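Local atomic coordinates of NADPH-dependent aldehyde reductase YqhD (Escherichia coli, PDB entry 4QGS), a protein that reduces a broad range of short-chain aldehydes to primary alcohols with NADPH, using one zinc ion per subunit. Residues A[210-215]-A[276-281]; A[285-290]-A[364-369]; A[302-307]-A[316-321]; A[309-314]-A[379-384]; A[340-345]-A[351-356]. All blocks are in the same frame, centred on the assembly; numbering follows the deposited sequence.

In the fold
All five contacts lie in the helical C-terminal half, beyond the strands of the parallel sheet. The chain first closes contact 1, joining the chain at the C-terminal side of helix 196-211 to the start of helix 276-288 beside the zinc. That same helix then runs on to open contact 2, whose long loop ends at helix 364-373 and encloses contacts 3 and 5. Contact 3 is short, tying helix 292-306 to helix 312-323. Contact 4 links the start of helix 312-323 to the loop before helix 387-396; it crosses contacts 2 and 3 and encloses contact 5, where helix 330-347 meets the loop that follows it. Contact 3 touches contacts 1, 4 and 5.

Contact 1 of 5, residues A[210-215]-A[276-281]; sequences TVEQYV and ATHMLG. With ZN (zinc ion), chain B.
Glu212 lays one carboxylate oxygen, OE2, against two N-H groups of His278. His278 ND1 donates to Glu212 OE2 at 2.9 Å (N-H...O 155°), in the imidazole plane and on the anti lone pair of the oxygen; His278 N donates to the same oxygen at 3.0 Å (146°), nearly in line with the C-O bond. The Glu212 chain bends at chi2 (-85°) to bring the carboxylate to the first turn of helix 276-288. This histidine-carboxylate hydrogen bond is the second shell of the catalytic zinc site of an iron-containing alcohol dehydrogenase family member: with ND1 held, His278 NE2 faces the metal, 2.1 Å from the zinc ion, which Asp205, His209, His292 and two waters also bind. The other oxygen, Glu212 OE1, accepts from the backbone N of Trp275. A water lies between Glu212 OE1 and Thr277 OG1, 2.9 Å from the hydroxyl. Thr277 CB packs 3.4 Å from Glu212 OE2.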
# COMPACT_ATOMS: atom_id res chain seq x y z
N THR A 210 -3.70 0.63 8.63
CA THR A 210 -3.99 -0.04 9.90
C THR A 210 -5.33 0.44 10.47
O THR A 210 -6.18 -0.39 10.81
CB THR A 210 -2.88 0.18 10.92
OG1 THR A 210 -1.64 -0.26 10.35
CG2 THR A 210 -3.17 -0.62 12.23
N VAL A 211 -5.55 1.75 10.56
CA VAL A 211 -6.80 2.20 11.19
C VAL A 211 -8.03 1.99 10.30
O VAL A 211 -9.16 2.00 10.79
CB VAL A 211 -6.74 3.69 11.62
CG1 VAL A 211 -5.63 3.92 12.64
CG2 VAL A 211 -6.58 4.60 10.40
N GLU A 212 -7.82 1.78 9.00
CA GLU A 212 -8.93 1.43 8.10
C GLU A 212 -9.54 0.09 8.49
O GLU A 212 -10.67 -0.21 8.13
CB GLU A 212 -8.47 1.35 6.65
CG GLU A 212 -8.04 2.69 6.03
CD GLU A 212 -9.20 3.51 5.45
OE1 GLU A 212 -10.32 3.50 6.02
OE2 GLU A 212 -8.98 4.17 4.42
N GLN A 213 -8.75 -0.69 9.21
CA GLN A 213 -9.13 -2.05 9.61
C GLN A 213 -9.28 -2.21 11.11
O GLN A 213 -9.47 -3.33 11.62
CB GLN A 213 -8.09 -3.04 9.08
CG GLN A 213 -7.89 -2.98 7.56
CD GLN A 213 -6.72 -3.83 7.10
OE1 GLN A 213 -6.87 -5.03 6.87
NE2 GLN A 213 -5.55 -3.21 6.93
N TYR A 214 -9.22 -1.11 11.84
CA TYR A 214 -9.22 -1.17 13.30
C TYR A 214 -10.13 -0.12 13.94
O TYR A 214 -10.87 -0.43 14.88
CB TYR A 214 -7.78 -1.04 13.83
CG TYR A 214 -7.67 -0.72 15.31
CD1 TYR A 214 -8.01 -1.68 16.27
CD2 TYR A 214 -7.26 0.53 15.75
CE1 TYR A 214 -7.92 -1.38 17.63
CE2 TYR A 214 -7.16 0.84 17.10
CZ TYR A 214 -7.51 -0.13 18.03
OH TYR A 214 -7.42 0.16 19.37
N VAL A 215 -10.11 1.11 13.44
CA VAL A 215 -10.97 2.12 14.03
C VAL A 215 -12.31 2.05 13.31
O VAL A 215 -12.62 2.84 12.41
CB VAL A 215 -10.36 3.53 13.96
CG1 VAL A 215 -11.25 4.52 14.70
CG2 VAL A 215 -8.98 3.49 14.60
N ALA A 276 -13.10 4.10 3.55
CA ALA A 276 -13.71 5.33 3.03
C ALA A 276 -12.68 6.45 2.94
O ALA A 276 -12.74 7.29 2.03
CB ALA A 276 -14.89 5.75 3.88
N THR A 277 -11.75 6.49 3.90
CA THR A 277 -10.68 7.50 3.86
C THR A 277 -9.85 7.34 2.58
O THR A 277 -9.56 8.33 1.89
CB THR A 277 -9.77 7.42 5.10
OG1 THR A 277 -10.52 7.83 6.26
CG2 THR A 277 -8.52 8.33 4.95
N HIS A 278 -9.50 6.10 2.25
CA HIS A 278 -8.83 5.81 0.98
C HIS A 278 -9.66 6.22 -0.24
O HIS A 278 -9.13 6.83 -1.16
CB HIS A 278 -8.43 4.32 0.89
CG HIS A 278 -7.03 4.05 1.34
ND1 HIS A 278 -6.65 4.07 2.67
CD2 HIS A 278 -5.89 3.79 0.64
CE1 HIS A 278 -5.35 3.83 2.77
NE2 HIS A 278 -4.87 3.65 1.55
N MET A 279 -10.96 5.89 -0.26
CA MET A 279 -11.77 6.19 -1.43
C MET A 279 -11.92 7.69 -1.64
O MET A 279 -11.82 8.17 -2.78
CB MET A 279 -13.15 5.53 -1.30
CG MET A 279 -13.08 3.99 -1.27
SD MET A 279 -12.24 3.28 -2.70
CE MET A 279 -10.65 2.89 -2.00
N LEU A 280 -12.13 8.43 -0.56
CA LEU A 280 -12.23 9.90 -0.64
C LEU A 280 -10.88 10.51 -1.02
O LEU A 280 -10.80 11.42 -1.84
CB LEU A 280 -12.70 10.50 0.69
CG LEU A 280 -14.16 10.27 1.10
CD1 LEU A 280 -14.50 11.07 2.35
CD2 LEU A 280 -15.08 10.65 -0.03
N GLY A 281 -9.83 9.99 -0.41
CA GLY A 281 -8.49 10.45 -0.72
C GLY A 281 -8.11 10.26 -2.17
O GLY A 281 -7.43 11.12 -2.76
ZN ZN B . -2.84 3.36 0.91
O HOH W 1 -11.48 5.35 7.30
O HOH W 2 -3.54 2.28 -0.75
O HOH W 3 -1.09 2.53 -0.04

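Contact 2 of 5, residues A[285-290]-A[364-369]; sequences TAMHGL and IPALLK
Met287 leaves its helix with CG anti to the backbone N (chi1 -172°), stays extended through chi2, and then turns at chi3 (-66°), which swings the methyl group CE onto the turn carrying Ala366. Leu367 has CG beside its own backbone N (chi1 -68°), and its branch CD2 leans back toward the thioether. No hydrogen bond crosses the contact; it is van der Waals packing, mostly of apolar groups. Met287 CE lies 3.7 Å from Ala366 CB and 3.6 Å from Ala366 O, thus resting against both the methyl and the backbone of one residue. Met287 SD sits 3.7 Å from Leu367 CD2, where the two side chains cross obliquely. One methionine therefore bridges two successive residues of helix 364-373. On its own helix the chain is backed by His288, whose imidazole has Met287 CG 3.8 Å above the centre of one face; His288 NE2 in turn bonds Ser363 OG, just ahead of helix 364-373. The helix of Met287 ends here: Gly289 takes positive phi, and Thr285 OG1 donates to Leu290 O at 3.0 Å across the turn. Helix 364-373 is thus held against the C-terminal end of helix 276-288, where Leu367 also meets Glu283 and Leu284, while Ile364 and Leu367 pack on Tyr394 of helix 387-396.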
# COMPACT_ATOMS: atom_id res chain seq x y z
N THR A 285 -6.17 12.77 -5.20
CA THR A 285 -4.99 12.48 -6.01
C THR A 285 -5.33 12.60 -7.50
O THR A 285 -4.59 13.24 -8.26
CB THR A 285 -4.42 11.07 -5.72
OG1 THR A 285 -3.91 11.03 -4.38
CG2 THR A 285 -3.28 10.77 -6.72
N ALA A 286 -6.45 12.01 -7.90
CA ALA A 286 -6.86 12.00 -9.30
C ALA A 286 -7.07 13.41 -9.83
O ALA A 286 -6.67 13.74 -10.94
CB ALA A 286 -8.13 11.17 -9.48
N MET A 287 -7.69 14.25 -9.01
CA MET A 287 -8.05 15.59 -9.47
C MET A 287 -6.98 16.65 -9.27
O MET A 287 -6.83 17.55 -10.11
CB MET A 287 -9.34 16.05 -8.79
CG MET A 287 -9.86 17.36 -9.37
SD MET A 287 -11.49 17.76 -8.75
CE MET A 287 -12.47 16.43 -9.45
N HIS A 288 -6.23 16.56 -8.17
CA HIS A 288 -5.30 17.61 -7.79
C HIS A 288 -3.85 17.15 -7.72
O HIS A 288 -2.97 17.96 -7.47
CB HIS A 288 -5.71 18.23 -6.44
CG HIS A 288 -7.07 18.87 -6.45
ND1 HIS A 288 -7.40 19.93 -7.26
CD2 HIS A 288 -8.19 18.58 -5.73
CE1 HIS A 288 -8.66 20.26 -7.07
NE2 HIS A 288 -9.16 19.47 -6.14
N GLY A 289 -3.60 15.86 -7.91
CA GLY A 289 -2.22 15.36 -7.94
C GLY A 289 -1.49 15.25 -6.62
O GLY A 289 -0.27 15.08 -6.59
N LEU A 290 -2.22 15.33 -5.51
CA LEU A 290 -1.61 15.20 -4.19
C LEU A 290 -1.06 13.79 -4.01
O LEU A 290 -1.59 12.85 -4.57
CB LEU A 290 -2.62 15.51 -3.09
CG LEU A 290 -3.29 16.89 -3.06
CD1 LEU A 290 -4.06 17.07 -1.76
CD2 LEU A 290 -2.31 18.02 -3.24
N ILE A 364 -14.88 20.80 -4.42
CA ILE A 364 -15.67 19.73 -3.81
C ILE A 364 -16.87 19.30 -4.68
O ILE A 364 -17.14 18.10 -4.78
CB ILE A 364 -16.13 20.15 -2.40
CG1 ILE A 364 -14.89 20.19 -1.50
CG2 ILE A 364 -17.15 19.15 -1.83
CD1 ILE A 364 -15.11 20.75 -0.11
N PRO A 365 -17.56 20.25 -5.35
CA PRO A 365 -18.62 19.73 -6.22
C PRO A 365 -18.09 18.80 -7.31
O PRO A 365 -18.73 17.79 -7.61
CB PRO A 365 -19.23 21.00 -6.82
CG PRO A 365 -19.03 22.02 -5.76
CD PRO A 365 -17.64 21.71 -5.21
N ALA A 366 -16.92 19.11 -7.86
CA ALA A 366 -16.32 18.26 -8.88
C ALA A 366 -15.86 16.92 -8.28
O ALA A 366 -15.96 15.89 -8.94
CB ALA A 366 -15.16 18.97 -9.55
N LEU A 367 -15.36 16.95 -7.05
CA LEU A 367 -14.94 15.72 -6.37
C LEU A 367 -16.12 14.77 -6.16
O LEU A 367 -16.02 13.56 -6.37
CB LEU A 367 -14.28 16.04 -5.02
CG LEU A 367 -12.93 16.75 -5.10
CD1 LEU A 367 -12.52 17.35 -3.75
CD2 LEU A 367 -11.83 15.80 -5.64
N LEU A 368 -17.25 15.34 -5.73
CA LEU A 368 -18.44 14.54 -5.47
C LEU A 368 -18.99 13.94 -6.76
O LEU A 368 -19.47 12.81 -6.75
CB LEU A 368 -19.51 15.39 -4.76
CG LEU A 368 -19.07 15.88 -3.38
CD1 LEU A 368 -20.02 16.97 -2.87
CD2 LEU A 368 -18.95 14.75 -2.37
N LYS A 369 -18.89 14.68 -7.86
CA LYS A 369 -19.27 14.14 -9.17
C LYS A 369 -18.41 12.93 -9.53
O LYS A 369 -18.90 11.94 -10.03
CB LYS A 369 -19.14 15.22 -10.26
CG LYS A 369 -20.22 16.30 -10.18
CD LYS A 369 -20.15 17.26 -11.37
CE LYS A 369 -21.30 18.25 -11.37
NZ LYS A 369 -21.30 19.18 -10.20

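Contact 3 of 5, residues A[302-307]-A[316-321]; sequences ALWNEK and LQYAER
Trp304 carries the link from segment 302-307 to Tyr318. Just before it in the chain, Ala302 and Leu303 face helix 387-396 instead. Trp304 then sends its six-membered ring to the second helix, forming an offset edge-to-face pair: the indole edge is directed toward the phenol face, with the ring centroids of Trp304 and Tyr318 5.0 Å apart and their planes at 66°. The outer carbons do the touching. CZ3 and CH2 of Trp304 each come within 3.6 Å of Tyr318 CE2, and the hydroxyl Tyr318 OH lies in the indole plane at its edge, 3.7 Å from Trp304 CH2. With its CG anti to the backbone N (chi1 166°), the tyrosine ring points toward helix 292-306, and its OH is hydrogen-bonded to Thr341 OG1 and to Trp323 NE1. A phenylalanine here would keep the aromatic pair but is likely to leave Trp323 NE1 and Thr341 OG1 without their shared hydroxyl partner inside the core. Past the tryptophan, Glu306 and Lys307 turn to salt bridges with Arg392 and Asp384, and the helix gives way at Lys307. The two buried rings meet between helices 292-306 and 312-323, bordered by Val211 and Phe207 of helix 196-211 and by Thr341 of helix 330-347.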
# COMPACT_ATOMS: atom_id res chain seq x y z
N ALA A 302 -10.88 14.42 9.50
CA ALA A 302 -12.21 14.95 9.21
C ALA A 302 -13.25 13.83 9.20
O ALA A 302 -14.37 14.00 9.70
CB ALA A 302 -12.21 15.70 7.87
N LEU A 303 -12.88 12.69 8.63
CA LEU A 303 -13.80 11.55 8.56
C LEU A 303 -14.11 11.02 9.95
O LEU A 303 -15.27 10.68 10.26
CB LEU A 303 -13.22 10.45 7.66
CG LEU A 303 -14.17 9.26 7.41
CD1 LEU A 303 -14.06 8.72 5.98
CD2 LEU A 303 -13.91 8.15 8.42
N TRP A 304 -13.08 10.91 10.78
CA TRP A 304 -13.26 10.41 12.14
C TRP A 304 -14.21 11.29 12.94
O TRP A 304 -15.09 10.79 13.65
CB TRP A 304 -11.91 10.30 12.84
CG TRP A 304 -11.20 9.01 12.59
CD1 TRP A 304 -11.65 7.93 11.88
CD2 TRP A 304 -9.91 8.66 13.08
NE1 TRP A 304 -10.70 6.92 11.91
CE2 TRP A 304 -9.62 7.35 12.64
CE3 TRP A 304 -8.96 9.34 13.86
CZ2 TRP A 304 -8.42 6.71 12.94
CZ3 TRP A 304 -7.77 8.69 14.16
CH2 TRP A 304 -7.52 7.38 13.72
N ASN A 305 -14.08 12.61 12.82
CA ASN A 305 -14.99 13.48 13.55
C ASN A 305 -16.42 13.31 13.05
O ASN A 305 -17.37 13.27 13.84
CB ASN A 305 -14.59 14.95 13.44
CG ASN A 305 -15.62 15.86 14.07
OD1 ASN A 305 -15.84 15.83 15.28
ND2 ASN A 305 -16.29 16.66 13.25
N GLU A 306 -16.58 13.17 11.74
CA GLU A 306 -17.89 12.99 11.15
C GLU A 306 -18.53 11.65 11.56
O GLU A 306 -19.74 11.56 11.73
CB GLU A 306 -17.79 13.08 9.63
CG GLU A 306 -19.07 12.75 8.89
CD GLU A 306 -20.17 13.76 9.15
OE1 GLU A 306 -19.84 14.96 9.35
OE2 GLU A 306 -21.35 13.36 9.18
N LYS A 307 -17.70 10.62 11.70
CA LYS A 307 -18.19 9.28 11.99
C LYS A 307 -17.97 8.91 13.46
O LYS A 307 -17.85 7.73 13.80
CB LYS A 307 -17.50 8.27 11.08
CG LYS A 307 -17.77 8.47 9.60
CD LYS A 307 -19.26 8.43 9.28
CE LYS A 307 -19.87 7.06 9.58
NZ LYS A 307 -21.37 7.11 9.58
N LEU A 316 -12.50 5.35 21.18
CA LEU A 316 -12.11 5.40 22.59
C LEU A 316 -11.06 4.35 22.92
O LEU A 316 -10.15 4.58 23.73
CB LEU A 316 -13.35 5.20 23.48
CG LEU A 316 -14.34 6.35 23.44
CD1 LEU A 316 -15.66 5.92 24.10
CD2 LEU A 316 -13.77 7.56 24.13
N GLN A 317 -11.17 3.18 22.29
CA GLN A 317 -10.18 2.13 22.50
C GLN A 317 -8.83 2.57 21.94
O GLN A 317 -7.79 2.39 22.57
CB GLN A 317 -10.62 0.80 21.86
CG GLN A 317 -9.64 -0.36 22.15
CD GLN A 317 -10.20 -1.72 21.77
OE1 GLN A 317 -11.42 -1.91 21.71
NE2 GLN A 317 -9.32 -2.68 21.50
N TYR A 318 -8.87 3.16 20.75
CA TYR A 318 -7.68 3.70 20.10
C TYR A 318 -7.04 4.77 20.98
O TYR A 318 -5.82 4.77 21.18
CB TYR A 318 -8.09 4.26 18.73
CG TYR A 318 -7.11 5.16 18.00
CD1 TYR A 318 -6.00 4.63 17.35
CD2 TYR A 318 -7.34 6.52 17.90
CE1 TYR A 318 -5.12 5.45 16.65
CE2 TYR A 318 -6.46 7.36 17.19
CZ TYR A 318 -5.35 6.81 16.58
OH TYR A 318 -4.47 7.62 15.88
N ALA A 319 -7.86 5.65 21.54
CA ALA A 319 -7.36 6.74 22.36
C ALA A 319 -6.62 6.21 23.58
O ALA A 319 -5.54 6.69 23.92
CB ALA A 319 -8.48 7.65 22.79
N GLU A 320 -7.19 5.20 24.23
CA GLU A 320 -6.58 4.61 25.40
C GLU A 320 -5.36 3.74 25.07
O GLU A 320 -4.28 3.92 25.65
CB GLU A 320 -7.63 3.77 26.15
CG GLU A 320 -7.14 3.16 27.44
CD GLU A 320 -8.28 2.52 28.22
OE1 GLU A 320 -9.31 3.18 28.41
OE2 GLU A 320 -8.14 1.35 28.63
N ARG A 321 -5.51 2.82 24.12
CA ARG A 321 -4.49 1.81 23.83
C ARG A 321 -3.30 2.37 23.06
O ARG A 321 -2.17 1.94 23.27
CB ARG A 321 -5.08 0.65 23.03
CG ARG A 321 -6.13 -0.20 23.78
CD ARG A 321 -5.48 -1.28 24.61
NE ARG A 321 -6.49 -2.05 25.35
CZ ARG A 321 -7.07 -3.16 24.90
NH1 ARG A 321 -6.75 -3.64 23.71
NH2 ARG A 321 -7.97 -3.80 25.65

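Contact 4 of 5, residues A[309-314]-A[379-384]; sequences DTKRAK and LGENHD
Lys311 and Glu381 form a salt bridge. Lys311 NZ donates to Glu381 OE2 at 2.8 Å, on the syn lone pair, and weakly to Glu381 OE1 at 3.2 Å, the lysine chain running straight until it bends at chi4 (-64°). The same ammonium group also makes a salt bridge to Asp274 and a hydrogen bond to Val215 O. A water supplies the bridging bonds: it accepts from Asn382 ND2 at 3.0 Å, donates to Glu381 OE2, and is weakly bonded to Thr310 OG1 at 3.3 Å. Thr310 otherwise packs: Thr310 CB lies 3.5 Å from Asn382 ND2, and Thr310 CG2 4.0 Å from OD2 of Asp384, whose carboxylate pairs with Lys307. Two type I turns meet here, Asp309 to Arg312, which leads into helix 312-323 with Lys311 at the N-cap position, and Gly380 to His383 in the loop before helix 387-396. Two carboxylates, Glu381 and Asp274, lie close together on this buried lysine, whose positive charge is likely to offset their mutual repulsion.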
# COMPACT_ATOMS: atom_id res chain seq x y z
N ASP A 309 -19.86 8.90 15.89
CA ASP A 309 -20.96 8.11 16.45
C ASP A 309 -20.75 6.61 16.23
O ASP A 309 -20.68 5.84 17.18
CB ASP A 309 -22.30 8.54 15.84
CG ASP A 309 -22.72 9.92 16.29
OD1 ASP A 309 -22.51 10.26 17.47
OD2 ASP A 309 -23.24 10.68 15.45
N THR A 310 -20.68 6.19 14.97
CA THR A 310 -20.57 4.77 14.67
C THR A 310 -19.20 4.23 15.07
O THR A 310 -19.07 3.05 15.37
CB THR A 310 -20.79 4.47 13.18
OG1 THR A 310 -19.81 5.16 12.39
CG2 THR A 310 -22.18 4.90 12.73
N LYS A 311 -18.18 5.09 15.08
CA LYS A 311 -16.83 4.64 15.42
C LYS A 311 -16.50 4.87 16.89
O LYS A 311 -15.35 4.74 17.30
CB LYS A 311 -15.79 5.37 14.55
CG LYS A 311 -15.84 5.00 13.09
CD LYS A 311 -14.74 5.77 12.33
CE LYS A 311 -14.76 5.44 10.85
NZ LYS A 311 -14.44 4.01 10.57
N ARG A 312 -17.50 5.24 17.68
CA ARG A 312 -17.25 5.73 19.02
C ARG A 312 -16.43 4.75 19.89
O ARG A 312 -15.42 5.14 20.45
CB ARG A 312 -18.58 6.06 19.71
CG ARG A 312 -18.49 6.24 21.19
CD ARG A 312 -19.89 6.14 21.78
NE ARG A 312 -20.06 7.01 22.94
CZ ARG A 312 -19.85 6.64 24.19
NH1 ARG A 312 -19.45 5.40 24.48
NH2 ARG A 312 -20.04 7.51 25.17
N ALA A 313 -16.85 3.49 19.97
CA ALA A 313 -16.16 2.53 20.82
C ALA A 313 -14.70 2.32 20.42
O ALA A 313 -13.82 2.32 21.28
CB ALA A 313 -16.90 1.19 20.81
N LYS A 314 -14.44 2.17 19.12
CA LYS A 314 -13.07 1.93 18.69
C LYS A 314 -12.24 3.21 18.74
O LYS A 314 -11.03 3.14 18.92
CB LYS A 314 -13.03 1.30 17.30
CG LYS A 314 -13.64 -0.13 17.22
CD LYS A 314 -13.04 -1.12 18.24
CE LYS A 314 -11.57 -1.48 17.96
NZ LYS A 314 -11.40 -2.40 16.80
N LEU A 379 -20.14 4.59 1.18
CA LEU A 379 -18.84 4.18 1.69
C LEU A 379 -18.86 3.82 3.17
O LEU A 379 -19.85 4.06 3.88
CB LEU A 379 -17.80 5.29 1.41
CG LEU A 379 -17.64 5.69 -0.06
CD1 LEU A 379 -16.68 6.89 -0.18
CD2 LEU A 379 -17.13 4.50 -0.89
N GLY A 380 -17.78 3.17 3.61
CA GLY A 380 -17.54 2.90 5.02
C GLY A 380 -17.97 1.51 5.45
O GLY A 380 -18.68 0.82 4.72
N GLU A 381 -17.55 1.11 6.64
CA GLU A 381 -17.88 -0.23 7.15
C GLU A 381 -19.39 -0.38 7.36
O GLU A 381 -19.92 -1.51 7.40
CB GLU A 381 -17.12 -0.54 8.44
CG GLU A 381 -17.47 0.30 9.65
CD GLU A 381 -16.61 1.56 9.77
OE1 GLU A 381 -16.06 2.02 8.74
OE2 GLU A 381 -16.50 2.08 10.90
N ASN A 382 -20.09 0.73 7.49
CA ASN A 382 -21.55 0.70 7.67
C ASN A 382 -22.31 0.99 6.39
O ASN A 382 -23.55 1.05 6.39
CB ASN A 382 -21.97 1.68 8.75
CG ASN A 382 -21.36 1.35 10.09
OD1 ASN A 382 -21.66 0.32 10.67
ND2 ASN A 382 -20.47 2.22 10.56
N HIS A 383 -21.56 1.21 5.31
CA HIS A 383 -22.13 1.51 4.00
C HIS A 383 -23.03 2.73 4.06
O HIS A 383 -24.02 2.81 3.32
CB HIS A 383 -22.90 0.30 3.46
CG HIS A 383 -22.22 -1.01 3.70
ND1 HIS A 383 -21.03 -1.35 3.08
CD2 HIS A 383 -22.55 -2.06 4.48
CE1 HIS A 383 -20.67 -2.56 3.48
NE2 HIS A 383 -21.57 -3.01 4.33
N ASP A 384 -22.69 3.68 4.93
CA ASP A 384 -23.53 4.84 5.21
C ASP A 384 -22.92 6.18 4.82
O ASP A 384 -23.51 7.23 5.07
CB ASP A 384 -23.90 4.87 6.70
CG ASP A 384 -22.69 4.88 7.61
OD1 ASP A 384 -21.55 4.85 7.10
OD2 ASP A 384 -22.88 4.94 8.84
O HOH W 4 -18.40 2.19 12.72

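Contact 5 of 5, residues A[340-345]-A[351-356]; sequences ATRNFF and PTHLSD
This is a helix-to-loop contact in which the late part of helix 330-347 receives the chain that returns just after it, mainly through Arg342. Its side chain leaves extended (chi1 -167°), and a bend at chi3 turns NH2 toward Thr352. Arg342 NH2 donates to Thr352 OG1 at 2.9 Å with an N-H...O angle of 153°, the hydroxyl lying near the guanidinium plane, and makes a weak bond of 3.3 Å to Thr352 O. A water reinforces the second link, accepting from Arg342 NH2 at 3.1 Å and donating to Thr352 O at 2.8 Å. The NH2 end of the guanidinium lies over one face of the His353 ring, toward its rim, with the planes 9° apart. With an alanine here, Thr352 OG1 would probably lose its charged donor, and the His353 ring would probably lose the flat group stacked on it and be freer to turn. His353 N is itself held by Asp356 OD2 at 3.0 Å, which braces the loop at the start of its 3-10 turn. Beside the polar link, Thr352 CG2 packs 3.8 Å from Phe345 CB. Phe345 then reaches on to Leu300 of helix 292-306 and Val204 of helix 196-211, while backbone bonds from Leu354 and Ser355 join the loop to Ala397 and Arg398, just past helix 387-396.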
# COMPACT_ATOMS: atom_id res chain seq x y z
N ALA A 340 -4.33 14.30 18.40
CA ALA A 340 -3.02 13.66 18.48
C ALA A 340 -2.64 13.03 17.14
O ALA A 340 -1.47 13.04 16.76
CB ALA A 340 -2.99 12.59 19.60
N THR A 341 -3.63 12.47 16.45
CA THR A 341 -3.40 11.85 15.15
C THR A 341 -3.04 12.91 14.11
O THR A 341 -2.08 12.76 13.35
CB THR A 341 -4.63 11.04 14.69
OG1 THR A 341 -4.99 10.11 15.72
CG2 THR A 341 -4.35 10.27 13.40
N ARG A 342 -3.81 13.99 14.09
CA ARG A 342 -3.53 15.10 13.21
C ARG A 342 -2.12 15.63 13.47
O ARG A 342 -1.33 15.80 12.55
CB ARG A 342 -4.55 16.22 13.42
CG ARG A 342 -4.52 17.28 12.35
CD ARG A 342 -5.54 18.38 12.63
NE ARG A 342 -6.95 18.01 12.47
CZ ARG A 342 -7.56 17.90 11.28
NH1 ARG A 342 -8.84 17.59 11.22
NH2 ARG A 342 -6.88 18.07 10.16
N ASN A 343 -1.79 15.85 14.74
CA ASN A 343 -0.48 16.35 15.09
C ASN A 343 0.65 15.41 14.67
O ASN A 343 1.69 15.86 14.20
CB ASN A 343 -0.39 16.62 16.59
CG ASN A 343 0.97 17.14 17.00
OD1 ASN A 343 1.32 18.30 16.70
ND2 ASN A 343 1.76 16.31 17.67
N PHE A 344 0.42 14.11 14.83
CA PHE A 344 1.41 13.11 14.42
C PHE A 344 1.72 13.26 12.92
O PHE A 344 2.89 13.32 12.52
CB PHE A 344 0.90 11.69 14.75
CG PHE A 344 1.80 10.58 14.26
CD1 PHE A 344 3.08 10.44 14.76
CD2 PHE A 344 1.33 9.67 13.32
CE1 PHE A 344 3.91 9.41 14.31
CE2 PHE A 344 2.16 8.64 12.87
CZ PHE A 344 3.45 8.52 13.36
N PHE A 345 0.68 13.35 12.09
CA PHE A 345 0.86 13.53 10.65
C PHE A 345 1.60 14.83 10.34
O PHE A 345 2.57 14.86 9.56
CB PHE A 345 -0.49 13.53 9.93
CG PHE A 345 -1.23 12.20 9.98
CD1 PHE A 345 -0.58 11.04 10.35
CD2 PHE A 345 -2.56 12.14 9.62
CE1 PHE A 345 -1.27 9.81 10.39
CE2 PHE A 345 -3.26 10.95 9.65
CZ PHE A 345 -2.61 9.77 10.04
N PRO A 351 0.91 17.79 6.00
CA PRO A 351 -0.19 18.67 6.41
C PRO A 351 -1.57 18.05 6.24
O PRO A 351 -1.78 17.22 5.36
CB PRO A 351 -0.04 19.88 5.46
CG PRO A 351 1.39 19.88 5.09
CD PRO A 351 1.80 18.43 5.01
N THR A 352 -2.52 18.48 7.07
CA THR A 352 -3.81 17.80 7.13
C THR A 352 -5.03 18.62 6.73
O THR A 352 -6.15 18.19 6.95
CB THR A 352 -4.05 17.25 8.55
OG1 THR A 352 -4.11 18.34 9.47
CG2 THR A 352 -2.93 16.29 8.96
N HIS A 353 -4.84 19.79 6.11
CA HIS A 353 -5.97 20.56 5.60
C HIS A 353 -5.79 20.88 4.11
O HIS A 353 -4.66 21.06 3.65
CB HIS A 353 -6.15 21.87 6.39
CG HIS A 353 -6.48 21.67 7.84
ND1 HIS A 353 -5.52 21.65 8.83
CD2 HIS A 353 -7.66 21.47 8.47
CE1 HIS A 353 -6.09 21.45 10.00
NE2 HIS A 353 -7.39 21.33 9.81
N LEU A 354 -6.90 20.94 3.37
CA LEU A 354 -6.85 21.26 1.95
C LEU A 354 -6.14 22.59 1.72
O LEU A 354 -5.35 22.72 0.80
CB LEU A 354 -8.26 21.32 1.34
CG LEU A 354 -8.97 19.96 1.26
CD1 LEU A 354 -10.44 20.14 0.87
CD2 LEU A 354 -8.27 19.09 0.24
N SER A 355 -6.37 23.55 2.61
CA SER A 355 -5.77 24.87 2.43
C SER A 355 -4.23 24.84 2.50
O SER A 355 -3.56 25.68 1.89
CB SER A 355 -6.31 25.84 3.47
OG SER A 355 -5.99 25.43 4.78
N ASP A 356 -3.66 23.86 3.20
CA ASP A 356 -2.20 23.70 3.26
C ASP A 356 -1.61 23.38 1.89
O ASP A 356 -0.41 23.56 1.67
CB ASP A 356 -1.81 22.58 4.23
CG ASP A 356 -2.22 22.86 5.65
OD1 ASP A 356 -2.07 24.02 6.10
OD2 ASP A 356 -2.70 21.93 6.32
O HOH W 5 -8.75 17.60 7.68